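Local coordinates for flavoprotein (Thermotoga maritima, PDB 5V8S), which probably works as an oxidoreductase in electron transfer, pairing a di-iron metallo-beta-lactamase-like domain with a flavodoxin-like domain of the kind that binds FMN, at residues A[317-331]-A[351-365]. The protein carries 1 engineered substitution. Sequence-based numbering, arbitrary orientation.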
ATOM      1  N   ILE A 317       1.720 -14.286  10.383  1.00 17.13           N
ATOM      2  CA  ILE A 317       0.462 -14.446  11.113  1.00 17.91           C
ATOM      3  C   ILE A 317       0.178 -15.898  11.509  1.00 18.20           C
ATOM      4  O   ILE A 317      -0.162 -16.161  12.675  1.00 18.46           O
ATOM      5  CB  ILE A 317      -0.725 -13.862  10.323  1.00 19.89           C
ATOM      6  CG1 ILE A 317      -0.457 -12.421   9.868  1.00 24.12           C
ATOM      7  CG2 ILE A 317      -2.022 -13.983  11.135  1.00 19.51           C
ATOM      8  CD1 ILE A 317      -0.301 -11.471  10.976  1.00 25.19           C
ATOM      9  N   PRO A 318       0.272 -16.880  10.597  1.00 17.59           N
ATOM     10  CA  PRO A 318      -0.240 -18.226  10.934  1.00 18.75           C
ATOM     11  C   PRO A 318       0.328 -18.843  12.200  1.00 19.93           C
ATOM     12  O   PRO A 318      -0.426 -19.463  12.960  1.00 19.95           O
ATOM     13  CB  PRO A 318       0.091 -19.065   9.693  1.00 19.01           C
ATOM     14  CG  PRO A 318       0.117 -18.069   8.572  1.00 18.66           C
ATOM     15  CD  PRO A 318       0.744 -16.831   9.204  1.00 18.10           C
ATOM     16  N   ASP A 319       1.629 -18.724  12.444  1.00 20.00           N
ATOM     17  CA  ASP A 319       2.215 -19.347  13.623  1.00 20.20           C
ATOM     18  C   ASP A 319       2.405 -18.375  14.773  1.00 20.32           C
ATOM     19  O   ASP A 319       3.100 -18.696  15.729  1.00 22.50           O
ATOM     20  CB  ASP A 319       3.495 -20.122  13.297  1.00 22.67           C
ATOM     21  CG  ASP A 319       4.626 -19.260  12.831  1.00 25.26           C
ATOM     22  OD1 ASP A 319       4.404 -18.078  12.499  1.00 26.02           O
ATOM     23  OD2 ASP A 319       5.767 -19.769  12.801  1.00 27.65           O
ATOM     24  N   SER A 320       1.797 -17.200  14.719  1.00 19.52           N
ATOM     25  CA  SER A 320       1.760 -16.342  15.898  1.00 19.61           C
ATOM     26  C   SER A 320       0.732 -16.846  16.907  1.00 19.92           C
ATOM     27  O   SER A 320      -0.361 -17.284  16.535  1.00 21.23           O
ATOM     28  CB  SER A 320       1.368 -14.918  15.495  1.00 19.45           C
ATOM     29  OG  SER A 320       2.387 -14.304  14.741  1.00 20.67           O
ATOM     30  N   GLU A 321       1.075 -16.767  18.202  1.00 20.32           N
ATOM     31  CA  GLU A 321       0.070 -17.056  19.218  1.00 21.30           C
ATOM     32  C   GLU A 321      -0.977 -15.956  19.282  1.00 21.26           C
ATOM     33  O   GLU A 321      -2.145 -16.222  19.607  1.00 22.26           O
ATOM     34  CB  GLU A 321       0.704 -17.161  20.604  1.00 24.15           C
ATOM     35  CG  GLU A 321       1.603 -18.328  20.839  1.00 27.43           C
ATOM     36  CD  GLU A 321       1.750 -18.586  22.327  1.00 31.53           C
ATOM     37  OE1 GLU A 321       0.772 -19.070  22.926  1.00 33.54           O
ATOM     38  OE2 GLU A 321       2.811 -18.272  22.904  1.00 33.41           O
ATOM     39  N   ALA A 322      -0.575 -14.721  18.987  1.00 19.90           N
ATOM     40  CA  ALA A 322      -1.438 -13.561  19.149  1.00 18.75           C
ATOM     41  C   ALA A 322      -0.900 -12.442  18.281  1.00 18.29           C
ATOM     42  O   ALA A 322       0.269 -12.445  17.884  1.00 18.58           O
ATOM     43  CB  ALA A 322      -1.487 -13.089  20.611  1.00 19.33           C
ATOM     44  N   LEU A 323      -1.765 -11.468  18.017  1.00 18.03           N
ATOM     45  CA  LEU A 323      -1.388 -10.241  17.332  1.00 18.06           C
ATOM     46  C   LEU A 323      -1.639  -9.049  18.246  1.00 18.78           C
ATOM     47  O   LEU A 323      -2.573  -9.044  19.052  1.00 19.83           O
ATOM     48  CB  LEU A 323      -2.207 -10.025  16.048  1.00 18.33           C
ATOM     49  CG  LEU A 323      -2.234 -11.163  15.029  1.00 18.23           C
ATOM     50  CD1 LEU A 323      -3.038 -10.752  13.806  1.00 18.56           C
ATOM     51  CD2 LEU A 323      -0.815 -11.554  14.646  1.00 19.99           C
ATOM     52  N   ILE A 324      -0.794  -8.041  18.114  1.00 17.28           N
ATOM     53  CA  ILE A 324      -0.978  -6.785  18.833  1.00 17.76           C
ATOM     54  C   ILE A 324      -0.946  -5.667  17.807  1.00 18.60           C
ATOM     55  O   ILE A 324       0.005  -5.574  17.021  1.00 20.70           O
ATOM     56  CB  ILE A 324       0.096  -6.545  19.910  1.00 19.44           C
ATOM     57  CG1 ILE A 324       0.003  -7.616  20.991  1.00 20.86           C
ATOM     58  CG2 ILE A 324      -0.093  -5.149  20.528  1.00 20.88           C
ATOM     59  CD1 ILE A 324       0.850  -7.369  22.158  1.00 24.17           C
ATOM     60  N   PHE A 325      -1.970  -4.817  17.823  1.00 18.84           N
ATOM     61  CA  PHE A 325      -2.086  -3.704  16.891  1.00 17.87           C
ATOM     62  C   PHE A 325      -1.955  -2.382  17.636  1.00 17.93           C
ATOM     63  O   PHE A 325      -2.500  -2.225  18.732  1.00 20.40           O
ATOM     64  CB  PHE A 325      -3.435  -3.735  16.174  1.00 18.74           C
ATOM     65  CG  PHE A 325      -3.568  -4.880  15.230  1.00 18.96           C
ATOM     66  CD1 PHE A 325      -2.971  -4.829  13.981  1.00 20.30           C
ATOM     67  CD2 PHE A 325      -4.271  -6.005  15.596  1.00 19.53           C
ATOM     68  CE1 PHE A 325      -3.063  -5.902  13.117  1.00 20.96           C
ATOM     69  CE2 PHE A 325      -4.376  -7.079  14.738  1.00 19.79           C
ATOM     70  CZ  PHE A 325      -3.778  -7.025  13.495  1.00 20.41           C
ATOM     71  N   GLY A 326      -1.201  -1.449  17.052  1.00 17.31           N
ATOM     72  CA  GLY A 326      -1.170  -0.074  17.521  1.00 17.62           C
ATOM     73  C   GLY A 326      -1.680   0.826  16.404  1.00 18.45           C
ATOM     74  O   GLY A 326      -1.126   0.804  15.298  1.00 19.97           O
ATOM     75  N   VAL A 327      -2.723   1.610  16.675  1.00 18.87           N
ATOM     76  CA  VAL A 327      -3.516   2.271  15.648  1.00 19.46           C
ATOM     77  C   VAL A 327      -3.520   3.780  15.900  1.00 20.07           C
ATOM     78  O   VAL A 327      -4.033   4.246  16.927  1.00 20.94           O
ATOM     79  CB  VAL A 327      -4.951   1.723  15.634  1.00 21.98           C
ATOM     80  CG1 VAL A 327      -5.758   2.411  14.582  1.00 22.97           C
ATOM     81  CG2 VAL A 327      -4.938   0.204  15.446  1.00 23.27           C
ATOM     82  N   SER A 328      -2.952   4.534  14.959  1.00 19.12           N
ATOM     83  CA  SER A 328      -3.145   5.982  14.919  1.00 20.07           C
ATOM     84  C   SER A 328      -4.544   6.320  14.427  1.00 21.90           C
ATOM     85  O   SER A 328      -5.060   5.702  13.488  1.00 21.91           O
ATOM     86  CB  SER A 328      -2.168   6.633  13.943  1.00 21.32           C
ATOM     87  OG  SER A 328      -0.804   6.479  14.316  1.00 23.14           O
ATOM     88  N   THR A 329      -5.106   7.391  14.986  1.00 22.79           N
ATOM     89  CA  THR A 329      -6.433   7.827  14.600  1.00 23.94           C
ATOM     90  C   THR A 329      -6.373   9.331  14.367  1.00 23.95           C
ATOM     91  O   THR A 329      -6.133   9.750  13.238  1.00 23.81           O
ATOM     92  CB  THR A 329      -7.464   7.441  15.663  1.00 25.29           C
ATOM     93  OG1 THR A 329      -7.124   8.081  16.897  1.00 24.80           O
ATOM     94  CG2 THR A 329      -7.516   5.916  15.862  1.00 25.97           C
ATOM     95  N   TYR A 330      -6.523  10.148  15.419  1.00 25.38           N
ATOM     96  CA  TYR A 330      -6.572  11.604  15.275  1.00 27.03           C
ATOM     97  C   TYR A 330      -7.807  12.002  14.463  1.00 28.94           C
ATOM     98  O   TYR A 330      -8.929  11.871  14.962  1.00 27.78           O
ATOM     99  CB  TYR A 330      -5.243  12.141  14.707  1.00 26.91           C
ATOM    100  CG  TYR A 330      -4.037  11.665  15.520  1.00 25.26           C
ATOM    101  CD1 TYR A 330      -3.700  12.284  16.714  1.00 25.20           C
ATOM    102  CD2 TYR A 330      -3.258  10.579  15.102  1.00 24.57           C
ATOM    103  CE1 TYR A 330      -2.621  11.856  17.467  1.00 24.91           C
ATOM    104  CE2 TYR A 330      -2.168  10.131  15.864  1.00 24.69           C
ATOM    105  CZ  TYR A 330      -1.854  10.783  17.036  1.00 24.98           C
ATOM    106  OH  TYR A 330      -0.782  10.351  17.803  1.00 25.13           O
ATOM    107  N   GLU A 331      -7.624  12.457  13.213  1.00 30.67           N
ATOM    108  CA  GLU A 331      -8.748  12.884  12.380  1.00 35.84           C
ATOM    109  C   GLU A 331      -9.608  11.727  11.862  1.00 33.62           C
ATOM    110  O   GLU A 331     -10.792  11.938  11.567  1.00 32.85           O
ATOM    111  CB  GLU A 331      -8.230  13.720  11.195  1.00 43.47           C
ATOM    112  CG  GLU A 331      -7.462  12.933  10.109  1.00 50.73           C
ATOM    113  CD  GLU A 331      -6.011  12.633  10.523  1.00 56.94           C
ATOM    114  OE1 GLU A 331      -5.644  12.953  11.683  1.00 58.76           O
ATOM    115  OE2 GLU A 331      -5.233  12.101   9.682  1.00 59.38           O
ATOM    116  N   TYR A 351      -7.749 -16.006  11.240  1.00 20.52           N
ATOM    117  CA  TYR A 351      -7.586 -17.086  12.208  1.00 20.67           C
ATOM    118  C   TYR A 351      -8.230 -16.709  13.532  1.00 21.96           C
ATOM    119  O   TYR A 351      -8.317 -15.526  13.883  1.00 21.88           O
ATOM    120  CB  TYR A 351      -6.096 -17.340  12.489  1.00 20.54           C
ATOM    121  CG  TYR A 351      -5.309 -17.876  11.320  1.00 20.44           C
ATOM    122  CD1 TYR A 351      -5.327 -19.236  11.011  1.00 20.12           C
ATOM    123  CD2 TYR A 351      -4.533 -17.039  10.527  1.00 20.62           C
ATOM    124  CE1 TYR A 351      -4.608 -19.726   9.964  1.00 19.98           C
ATOM    125  CE2 TYR A 351      -3.816 -17.537   9.462  1.00 19.52           C
ATOM    126  CZ  TYR A 351      -3.849 -18.890   9.191  1.00 19.20           C
ATOM    127  OH  TYR A 351      -3.124 -19.366   8.134  1.00 18.93           O
ATOM    128  N   GLU A 352      -8.627 -17.733  14.302  1.00 23.58           N
ATOM    129  CA  GLU A 352      -9.196 -17.512  15.635  1.00 25.25           C
ATOM    130  C   GLU A 352      -8.046 -17.433  16.638  1.00 25.19           C
ATOM    131  O   GLU A 352      -7.723 -18.384  17.345  1.00 26.57           O
ATOM    132  CB  GLU A 352     -10.214 -18.585  16.007  1.00 29.43           C
ATOM    133  CG  GLU A 352     -10.981 -18.240  17.290  1.00 34.29           C
ATOM    134  CD  GLU A 352     -11.779 -19.396  17.866  1.00 39.76           C
ATOM    135  OE1 GLU A 352     -12.151 -20.312  17.104  1.00 40.98           O
ATOM    136  OE2 GLU A 352     -12.032 -19.375  19.094  1.00 41.03           O
ATOM    137  N   LYS A 353      -7.421 -16.264  16.694  1.00 22.70           N
ATOM    138  CA  LYS A 353      -6.312 -15.973  17.585  1.00 22.06           C
ATOM    139  C   LYS A 353      -6.641 -14.747  18.421  1.00 22.10           C
ATOM    140  O   LYS A 353      -7.367 -13.853  17.969  1.00 22.23           O
ATOM    141  CB  LYS A 353      -5.018 -15.689  16.805  1.00 22.10           C
ATOM    142  CG  LYS A 353      -4.499 -16.903  16.037  1.00 21.52           C
ATOM    143  CD  LYS A 353      -3.364 -16.594  15.087  1.00 20.93           C
ATOM    144  CE  LYS A 353      -2.918 -17.819  14.292  1.00 21.09           C
ATOM    145  NZ  LYS A 353      -2.184 -18.761  15.157  1.00 21.45           N
ATOM    146  N   PRO A 354      -6.124 -14.673  19.640  1.00 21.72           N
ATOM    147  CA  PRO A 354      -6.351 -13.478  20.456  1.00 22.51           C
ATOM    148  C   PRO A 354      -5.555 -12.285  19.963  1.00 22.32           C
ATOM    149  O   PRO A 354      -4.462 -12.413  19.406  1.00 21.61           O
ATOM    150  CB  PRO A 354      -5.880 -13.907  21.844  1.00 23.55           C
ATOM    151  CG  PRO A 354      -4.980 -15.056  21.610  1.00 24.20           C
ATOM    152  CD  PRO A 354      -5.394 -15.727  20.368  1.00 22.77           C
ATOM    153  N   VAL A 355      -6.118 -11.102  20.214  1.00 21.14           N
ATOM    154  CA  VAL A 355      -5.553  -9.837  19.763  1.00 20.08           C
ATOM    155  C   VAL A 355      -5.668  -8.816  20.886  1.00 19.80           C
ATOM    156  O   VAL A 355      -6.658  -8.797  21.621  1.00 22.05           O
ATOM    157  CB  VAL A 355      -6.297  -9.325  18.507  1.00 21.90           C
ATOM    158  CG1 VAL A 355      -5.865  -7.927  18.090  1.00 24.14           C
ATOM    159  CG2 VAL A 355      -6.119 -10.330  17.354  1.00 21.28           C
ATOM    160  N   LEU A 356      -4.659  -7.957  21.003  1.00 19.01           N
ATOM    161  CA  LEU A 356      -4.755  -6.725  21.779  1.00 19.04           C
ATOM    162  C   LEU A 356      -4.760  -5.555  20.813  1.00 18.44           C
ATOM    163  O   LEU A 356      -3.991  -5.546  19.848  1.00 19.73           O
ATOM    164  CB  LEU A 356      -3.543  -6.529  22.692  1.00 20.09           C
ATOM    165  CG  LEU A 356      -3.311  -7.551  23.802  1.00 21.58           C
ATOM    166  CD1 LEU A 356      -2.026  -7.233  24.554  1.00 20.38           C
ATOM    167  CD2 LEU A 356      -4.514  -7.602  24.741  1.00 22.17           C
ATOM    168  N   VAL A 357      -5.592  -4.551  21.096  1.00 18.49           N
ATOM    169  CA  VAL A 357      -5.635  -3.323  20.316  1.00 18.66           C
ATOM    170  C   VAL A 357      -5.248  -2.170  21.229  1.00 19.54           C
ATOM    171  O   VAL A 357      -5.795  -2.032  22.330  1.00 19.70           O
ATOM    172  CB  VAL A 357      -7.017  -3.081  19.683  1.00 20.25           C
ATOM    173  CG1 VAL A 357      -7.030  -1.724  18.931  1.00 21.14           C
ATOM    174  CG2 VAL A 357      -7.388  -4.224  18.757  1.00 20.38           C
ATOM    175  N   PHE A 358      -4.264  -1.397  20.794  1.00 17.44           N
ATOM    176  CA  PHE A 358      -3.916  -0.113  21.380  1.00 18.82           C
ATOM    177  C   PHE A 358      -4.261   0.944  20.342  1.00 19.44           C
ATOM    178  O   PHE A 358      -3.878   0.823  19.178  1.00 20.46           O
ATOM    179  CB  PHE A 358      -2.411  -0.039  21.688  1.00 20.01           C
ATOM    180  CG  PHE A 358      -1.935  -0.992  22.761  1.00 19.22           C
ATOM    181  CD1 PHE A 358      -1.755  -2.331  22.492  1.00 20.32           C
ATOM    182  CD2 PHE A 358      -1.620  -0.535  24.024  1.00 21.74           C
ATOM    183  CE1 PHE A 358      -1.302  -3.198  23.484  1.00 20.92           C
ATOM    184  CE2 PHE A 358      -1.172  -1.397  25.013  1.00 22.13           C
ATOM    185  CZ  PHE A 358      -1.013  -2.729  24.748  1.00 21.53           C
ATOM    186  N   GLY A 359      -4.970   1.982  20.742  1.00 19.69           N
ATOM    187  CA  GLY A 359      -5.383   2.976  19.768  1.00 20.12           C
ATOM    188  C   GLY A 359      -5.480   4.353  20.372  1.00 20.54           C
ATOM    189  O   GLY A 359      -5.848   4.510  21.543  1.00 21.81           O
ATOM    190  N   VAL A 360      -5.140   5.358  19.559  1.00 21.55           N
ATOM    191  CA  VAL A 360      -5.303   6.744  19.958  1.00 23.33           C
ATOM    192  C   VAL A 360      -6.781   7.088  19.999  1.00 26.57           C
ATOM    193  O   VAL A 360      -7.575   6.611  19.177  1.00 26.46           O
ATOM    194  CB  VAL A 360      -4.573   7.619  18.928  1.00 23.00           C
ATOM    195  CG1 VAL A 360      -4.911   9.067  19.147  1.00 24.04           C
ATOM    196  CG2 VAL A 360      -3.066   7.381  19.038  1.00 24.65           C
ATOM    197  N   HIS A 361      -7.151   7.943  20.950  1.00 30.06           N
ATOM    198  CA  HIS A 361      -8.509   8.471  21.031  1.00 35.87           C
ATOM    199  C   HIS A 361      -8.554   9.739  20.188  1.00 36.83           C
ATOM    200  O   HIS A 361      -8.089  10.803  20.614  1.00 38.67           O
ATOM    201  CB  HIS A 361      -8.876   8.765  22.478  1.00 41.69           C
ATOM    202  CG  HIS A 361     -10.264   9.292  22.649  1.00 46.86           C
ATOM    203  ND1 HIS A 361     -11.330   8.835  21.905  1.00 49.53           N
ATOM    204  CD2 HIS A 361     -10.762  10.239  23.479  1.00 49.16           C
ATOM    205  CE1 HIS A 361     -12.425   9.480  22.266  1.00 50.43           C
ATOM    206  NE2 HIS A 361     -12.109  10.335  23.222  1.00 50.34           N
ATOM    207  N   GLY A 362      -9.124   9.627  18.988  1.00 34.95           N
ATOM    208  CA  GLY A 362      -9.207  10.729  18.060  1.00 34.08           C
ATOM    209  C   GLY A 362     -10.564  11.412  18.079  1.00 32.66           C
ATOM    210  O   GLY A 362     -11.405  11.201  18.953  1.00 34.22           O
ATOM    211  N   TRP A 363     -10.776  12.245  17.074  1.00 30.56           N
ATOM    212  CA  TRP A 363     -11.993  13.037  16.967  1.00 30.37           C
ATOM    213  C   TRP A 363     -12.735  12.728  15.676  1.00 33.97           C
ATOM    214  O   TRP A 363     -13.380  13.600  15.085  1.00 33.74           O
ATOM    215  CB  TRP A 363     -11.668  14.524  17.081  1.00 27.98           C
ATOM    216  CG  TRP A 363     -10.652  15.007  16.089  1.00 28.00           C
ATOM    217  CD1 TRP A 363     -10.894  15.459  14.845  1.00 26.79           C
ATOM    218  CD2 TRP A 363      -9.233  15.089  16.280  1.00 27.36           C
ATOM    219  NE1 TRP A 363      -9.718  15.830  14.233  1.00 26.06           N
ATOM    220  CE2 TRP A 363      -8.682  15.614  15.094  1.00 25.85           C
ATOM    221  CE3 TRP A 363      -8.378  14.761  17.331  1.00 26.84           C
ATOM    222  CZ2 TRP A 363      -7.323  15.842  14.936  1.00 24.83           C
ATOM    223  CZ3 TRP A 363      -7.016  14.977  17.168  1.00 26.30           C
ATOM    224  CH2 TRP A 363      -6.504  15.517  15.985  1.00 25.77           C
ATOM    225  N   ALA A 364     -12.646  11.486  15.231  1.00 36.33           N
ATOM    226  CA  ALA A 364     -13.293  11.092  13.996  1.00 40.12           C
ATOM    227  C   ALA A 364     -14.812  11.123  14.165  1.00 43.26           C
ATOM    228  O   ALA A 364     -15.327  10.853  15.255  1.00 41.95           O
ATOM    229  CB  ALA A 364     -12.857   9.680  13.619  1.00 40.15           C
ATOM    230  N   PRO A 365     -15.551  11.458  13.105  1.00 47.79           N
ATOM    231  CA  PRO A 365     -17.013  11.333  13.150  1.00 50.68           C
ATOM    232  C   PRO A 365     -17.433   9.941  13.605  1.00 53.68           C
ATOM    233  O   PRO A 365     -16.815   8.934  13.248  1.00 53.67           O
ATOM    234  CB  PRO A 365     -17.433  11.604  11.702  1.00 50.38           C
ATOM    235  CG  PRO A 365     -16.367  12.509  11.171  1.00 49.79           C
ATOM    236  CD  PRO A 365     -15.090  12.100  11.860  1.00 49.30           C
TER
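Six backbone hydrogen bonds zip 322-327 to 354-360, from Leu-323 N on Pro-354 O to Val-360 N on Val-327 O. The straightest is Phe-358 N to Phe-325 O, 2.8 Å with 171° at the hydrogen. Side chains then pack on both faces of the sheet, in register and diagonally. Ile-324 and Leu-356 lie side by side, Ile-324 CD1 3.7 Å from Leu-356 CD1, while a chi1 of -64° sets Ile-324 CG1 beside the backbone N and turns CG2 to Phe-358 CE1. On the opposite face, that of Phe-325 and Val-355, Val-355 CG1 abuts the Phe-325 ring edge in its plane, 3.5 Å from Phe-325 CD2. Such parallel pairing joined by a helix, here 336-348, is a beta-alpha-beta unit, and these are neighbouring inner strands of the five-stranded flavodoxin-like sheet.

Toward the carboxyl ends of the strands, Thr-329 OG1 donates to Val-360 O (2.8 Å) from well above the carbonyl plane. Val-360 CG1 sits over one face of the Tyr-330 ring, 4.1 Å from its centroid. Tyr-330 O does double duty: it accepts Trp-363 N and lies over the centre of the indole, 3.5 Å above its plane. The contact buries Trp-363 NE1 without a partner. Trp-164 and Phe-124 of the second subunit meet the Trp-363 ring edge-to-face, which places this end at the dimer interface.

At the other end, Lys-353 runs extended until a bend at chi4 (-72°) brings NZ to Ser-320 O (2.7 Å) and Pro-318 O (2.9 Å), tying down the turn 317-320; Gly-261 O is a third acceptor. Pro-318 packs against the Tyr-351 ring, whose OH is held by Val-258 O.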